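Long-range contact in YHR177W (Saccharomyces cerevisiae, PDB 4M8B), which probably acts as a DNA-binding transcription factor of the Gti1/Pac2 family, contacting DNA through the WOPR domain that this construct contains: residues 20-31 against 164-175. Sequence-based numbering, arbitrary orientation.
Sequences ALVFQGVFNGNL and FFHKFRPSQKLL
Residues 164-175 run across one side of helix 16-28, the CA atom of F168 coming within 5.1 Å of those of L21 and G25. The CA of G25 sits over one face of the F168 ring, 3.6 Å from its centroid, in a CH-pi contact; K167 CG lies against the opposite face. Just past the helix, N30 turns back so that its CG meets the edge of the same ring, the amide plane 69° from it. L31 splits its methyls, CD1 reaching F165 CE2 and CD2 the edge of F164. L21 CD2 lies against the carbonyl oxygens of F168 and F165. In this WOPR domain the 164-175 segment packs on helix 16-28, whose V22 and F23 touch L142 of strand 137-147 in the antiparallel sheet. Further along, A20 CB packs on P170 CG at 3.4 Å, and L174, a knob among A20, F23, Q24 and F27, also touches L125. Q24, its CG anti to the backbone N (chi1 -172°) and its chain bent at chi2, runs its CB and CG alongside F168 O. Its OE1 accepts a nearly straight bond from N of S171, the N-cap of helix 172-179, at 3.2 Å, the donor above the carbonyl plane. NE2 donates to N28 OD1 at 2.9 Å; with OE1 and NE2 both bonded, the Q24 amide is held against rotation.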
loop_
_atom_site.group_PDB
_atom_site.type_symbol
_atom_site.label_atom_id
_atom_site.label_comp_id
_atom_site.label_asym_id
_atom_site.label_seq_id
_atom_site.Cartn_x
_atom_site.Cartn_y
_atom_site.Cartn_z
ATOM N N ALA C 20 -2.303 5.260 10.648
ATOM C CA ALA C 20 -3.053 5.075 11.884
ATOM C C ALA C 20 -4.538 5.327 11.677
ATOM O O ALA C 20 -5.381 4.606 12.209
ATOM C CB ALA C 20 -2.507 5.978 12.969
ATOM N N LEU C 21 -4.851 6.349 10.890
ATOM C CA LEU C 21 -6.236 6.696 10.600
ATOM C C LEU C 21 -6.940 5.587 9.814
ATOM O O LEU C 21 -8.071 5.217 10.132
ATOM C CB LEU C 21 -6.304 8.030 9.851
ATOM C CG LEU C 21 -5.887 9.249 10.683
ATOM C CD1 LEU C 21 -5.645 10.471 9.806
ATOM C CD2 LEU C 21 -6.942 9.551 11.732
ATOM N N VAL C 22 -6.264 5.052 8.802
ATOM C CA VAL C 22 -6.822 3.972 7.991
ATOM C C VAL C 22 -7.092 2.727 8.832
ATOM O O VAL C 22 -8.191 2.176 8.809
ATOM C CB VAL C 22 -5.893 3.605 6.819
ATOM C CG1 VAL C 22 -6.478 2.449 6.018
ATOM C CG2 VAL C 22 -5.661 4.814 5.927
ATOM N N PHE C 23 -6.082 2.295 9.578
ATOM C CA PHE C 23 -6.208 1.145 10.463
ATOM C C PHE C 23 -7.330 1.333 11.484
ATOM O O PHE C 23 -8.152 0.438 11.676
ATOM C CB PHE C 23 -4.881 0.876 11.174
ATOM C CG PHE C 23 -3.862 0.168 10.319
ATOM C CD1 PHE C 23 -4.235 -0.874 9.488
ATOM C CD2 PHE C 23 -2.531 0.544 10.348
ATOM C CE1 PHE C 23 -3.294 -1.531 8.705
ATOM C CE2 PHE C 23 -1.589 -0.107 9.567
ATOM C CZ PHE C 23 -1.971 -1.144 8.746
ATOM N N GLN C 24 -7.362 2.495 12.132
ATOM C CA GLN C 24 -8.394 2.778 13.126
ATOM C C GLN C 24 -9.773 2.732 12.478
ATOM O O GLN C 24 -10.723 2.202 13.053
ATOM C CB GLN C 24 -8.162 4.136 13.792
ATOM C CG GLN C 24 -9.077 4.413 14.979
ATOM C CD GLN C 24 -8.872 3.428 16.120
ATOM O OE1 GLN C 24 -7.752 3.230 16.588
ATOM N NE2 GLN C 24 -9.958 2.802 16.568
ATOM N N GLY C 25 -9.868 3.275 11.269
ATOM C CA GLY C 25 -11.108 3.244 10.517
ATOM C C GLY C 25 -11.552 1.829 10.210
ATOM O O GLY C 25 -12.748 1.548 10.116
ATOM N N VAL C 26 -10.583 0.932 10.054
ATOM C CA VAL C 26 -10.875 -0.474 9.805
ATOM C C VAL C 26 -11.293 -1.182 11.093
ATOM O O VAL C 26 -12.221 -1.990 11.093
ATOM C CB VAL C 26 -9.670 -1.204 9.175
ATOM C CG1 VAL C 26 -9.907 -2.695 9.157
ATOM C CG2 VAL C 26 -9.411 -0.688 7.767
ATOM N N PHE C 27 -10.599 -0.876 12.187
ATOM C CA PHE C 27 -10.925 -1.443 13.493
ATOM C C PHE C 27 -12.343 -1.067 13.926
ATOM O O PHE C 27 -13.051 -1.873 14.525
ATOM C CB PHE C 27 -9.919 -0.979 14.553
ATOM C CG PHE C 27 -8.507 -1.446 14.309
ATOM C CD1 PHE C 27 -8.234 -2.451 13.395
ATOM C CD2 PHE C 27 -7.451 -0.878 15.005
ATOM C CE1 PHE C 27 -6.928 -2.881 13.176
ATOM C CE2 PHE C 27 -6.147 -1.301 14.791
ATOM C CZ PHE C 27 -5.886 -2.303 13.876
ATOM N N ASN C 28 -12.746 0.165 13.621
ATOM C CA ASN C 28 -14.084 0.647 13.954
ATOM C C ASN C 28 -15.167 0.022 13.070
ATOM O O ASN C 28 -16.312 -0.131 13.495
ATOM C CB ASN C 28 -14.143 2.178 13.870
ATOM C CG ASN C 28 -13.302 2.862 14.942
ATOM O OD1 ASN C 28 -12.635 2.206 15.742
ATOM N ND2 ASN C 28 -13.329 4.192 14.953
ATOM N N GLY C 29 -14.802 -0.331 11.841
ATOM C CA GLY C 29 -15.727 -0.977 10.927
ATOM C C GLY C 29 -16.247 -0.078 9.821
ATOM O O GLY C 29 -17.030 -0.516 8.978
ATOM N N ASN C 30 -15.819 1.180 9.823
ATOM C CA ASN C 30 -16.229 2.128 8.792
ATOM C C ASN C 30 -15.568 1.808 7.462
ATOM O O ASN C 30 -16.190 1.902 6.405
ATOM C CB ASN C 30 -15.868 3.554 9.204
ATOM C CG ASN C 30 -16.530 3.970 10.500
ATOM O OD1 ASN C 30 -16.216 3.442 11.571
ATOM N ND2 ASN C 30 -17.443 4.932 10.414
ATOM N N LEU C 31 -14.296 1.437 7.529
ATOM C CA LEU C 31 -13.525 1.078 6.348
ATOM C C LEU C 31 -13.476 -0.441 6.234
ATOM O O LEU C 31 -13.017 -1.128 7.149
ATOM C CB LEU C 31 -12.113 1.652 6.450
ATOM C CG LEU C 31 -12.062 3.153 6.732
ATOM C CD1 LEU C 31 -10.626 3.652 6.789
ATOM C CD2 LEU C 31 -12.857 3.900 5.676
ATOM N N PHE C 164 -12.826 13.297 6.337
ATOM C CA PHE C 164 -13.539 12.028 6.478
ATOM C C PHE C 164 -12.880 11.104 7.498
ATOM O O PHE C 164 -13.555 10.317 8.158
ATOM C CB PHE C 164 -13.673 11.310 5.132
ATOM C CG PHE C 164 -14.258 9.925 5.243
ATOM C CD1 PHE C 164 -15.630 9.739 5.318
ATOM C CD2 PHE C 164 -13.435 8.809 5.285
ATOM C CE1 PHE C 164 -16.170 8.468 5.428
ATOM C CE2 PHE C 164 -13.969 7.534 5.396
ATOM C CZ PHE C 164 -15.338 7.363 5.468
ATOM N N PHE C 165 -11.563 11.205 7.627
ATOM C CA PHE C 165 -10.811 10.320 8.510
ATOM C C PHE C 165 -10.658 10.865 9.931
ATOM O O PHE C 165 -10.114 10.187 10.801
ATOM C CB PHE C 165 -9.430 10.030 7.915
ATOM C CG PHE C 165 -9.469 9.222 6.646
ATOM C CD1 PHE C 165 -9.746 9.824 5.429
ATOM C CD2 PHE C 165 -9.220 7.859 6.670
ATOM C CE1 PHE C 165 -9.781 9.082 4.258
ATOM C CE2 PHE C 165 -9.253 7.110 5.503
ATOM C CZ PHE C 165 -9.534 7.722 4.296
ATOM N N HIS C 166 -11.139 12.086 10.162
ATOM C CA HIS C 166 -10.969 12.749 11.457
ATOM C C HIS C 166 -11.509 11.928 12.623
ATOM O O HIS C 166 -10.890 11.866 13.686
ATOM C CB HIS C 166 -11.608 14.140 11.444
ATOM C CG HIS C 166 -10.790 15.177 10.735
ATOM N ND1 HIS C 166 -11.296 16.404 10.371
ATOM C CD2 HIS C 166 -9.496 15.166 10.332
ATOM C CE1 HIS C 166 -10.352 17.108 9.769
ATOM N NE2 HIS C 166 -9.251 16.379 9.732
ATOM N N LYS C 167 -12.658 11.291 12.413
ATOM C CA LYS C 167 -13.279 10.456 13.438
ATOM C C LYS C 167 -12.522 9.148 13.656
ATOM O O LYS C 167 -12.873 8.359 14.531
ATOM C CB LYS C 167 -14.731 10.157 13.066
ATOM C CG LYS C 167 -14.892 9.569 11.676
ATOM C CD LYS C 167 -16.339 9.224 11.376
ATOM C CE LYS C 167 -16.508 8.826 9.921
ATOM N NZ LYS C 167 -16.111 9.932 9.005
ATOM N N PHE C 168 -11.482 8.923 12.859
ATOM C CA PHE C 168 -10.668 7.719 12.986
ATOM C C PHE C 168 -9.391 8.007 13.762
ATOM O O PHE C 168 -8.367 7.354 13.556
ATOM C CB PHE C 168 -10.335 7.150 11.607
ATOM C CG PHE C 168 -11.546 6.800 10.793
ATOM C CD1 PHE C 168 -12.626 6.162 11.379
ATOM C CD2 PHE C 168 -11.612 7.121 9.449
ATOM C CE1 PHE C 168 -13.751 5.841 10.634
ATOM C CE2 PHE C 168 -12.732 6.803 8.699
ATOM C CZ PHE C 168 -13.804 6.163 9.294
ATOM N N ARG C 169 -9.463 8.997 14.648
ATOM C CA ARG C 169 -8.352 9.351 15.524
ATOM C C ARG C 169 -7.829 8.095 16.216
ATOM O O ARG C 169 -8.597 7.361 16.839
ATOM C CB ARG C 169 -8.810 10.377 16.562
ATOM C CG ARG C 169 -7.700 10.943 17.433
ATOM C CD ARG C 169 -8.263 11.449 18.751
ATOM N NE ARG C 169 -8.979 10.389 19.455
ATOM C CZ ARG C 169 -8.406 9.527 20.287
ATOM N NH1 ARG C 169 -7.106 9.603 20.528
ATOM N NH2 ARG C 169 -9.135 8.589 20.876
ATOM N N PRO C 170 -6.516 7.845 16.095
ATOM C CA PRO C 170 -5.856 6.597 16.506
ATOM C C PRO C 170 -5.755 6.411 18.020
ATOM O O PRO C 170 -5.377 7.346 18.723
ATOM C CB PRO C 170 -4.439 6.737 15.923
ATOM C CG PRO C 170 -4.508 7.884 14.952
ATOM C CD PRO C 170 -5.567 8.789 15.482
ATOM N N SER C 171 -6.071 5.214 18.509
ATOM C CA SER C 171 -5.842 4.876 19.911
ATOM C C SER C 171 -4.341 4.842 20.167
ATOM O O SER C 171 -3.560 4.582 19.252
ATOM C CB SER C 171 -6.455 3.519 20.250
ATOM O OG SER C 171 -5.732 2.465 19.638
ATOM N N GLN C 172 -3.936 5.106 21.405
ATOM C CA GLN C 172 -2.516 5.146 21.737
ATOM C C GLN C 172 -1.849 3.788 21.530
ATOM O O GLN C 172 -0.676 3.717 21.157
ATOM C CB GLN C 172 -2.298 5.628 23.173
ATOM C CG GLN C 172 -0.839 5.905 23.511
ATOM C CD GLN C 172 -0.252 7.035 22.684
ATOM O OE1 GLN C 172 -0.925 8.024 22.396
ATOM N NE2 GLN C 172 1.011 6.890 22.295
ATOM N N LYS C 173 -2.599 2.716 21.769
ATOM C CA LYS C 173 -2.074 1.367 21.584
ATOM C C LYS C 173 -1.668 1.146 20.130
ATOM O O LYS C 173 -0.703 0.435 19.845
ATOM C CB LYS C 173 -3.095 0.311 22.024
ATOM C CG LYS C 173 -2.558 -1.115 21.973
ATOM C CD LYS C 173 -3.522 -2.134 22.580
ATOM C CE LYS C 173 -4.707 -2.419 21.669
ATOM N NZ LYS C 173 -5.248 -3.796 21.870
ATOM N N LEU C 174 -2.406 1.769 19.217
ATOM C CA LEU C 174 -2.105 1.688 17.794
ATOM C C LEU C 174 -0.857 2.501 17.466
ATOM O O LEU C 174 0.022 2.041 16.739
ATOM C CB LEU C 174 -3.295 2.182 16.968
ATOM C CG LEU C 174 -3.184 2.064 15.447
ATOM C CD1 LEU C 174 -2.913 0.625 15.053
ATOM C CD2 LEU C 174 -4.447 2.577 14.766
ATOM N N LEU C 175 -0.787 3.709 18.016
ATOM C CA LEU C 175 0.370 4.575 17.819
ATOM C C LEU C 175 1.657 3.929 18.338
ATOM O O LEU C 175 2.708 4.021 17.701
ATOM C CB LEU C 175 0.140 5.940 18.476
ATOM C CG LEU C 175 -0.772 6.899 17.704
ATOM C CD1 LEU C 175 -1.015 8.188 18.477
ATOM C CD2 LEU C 175 -0.173 7.202 16.343
HETATM O O HOH W 1 -7.169 1.102 18.063
#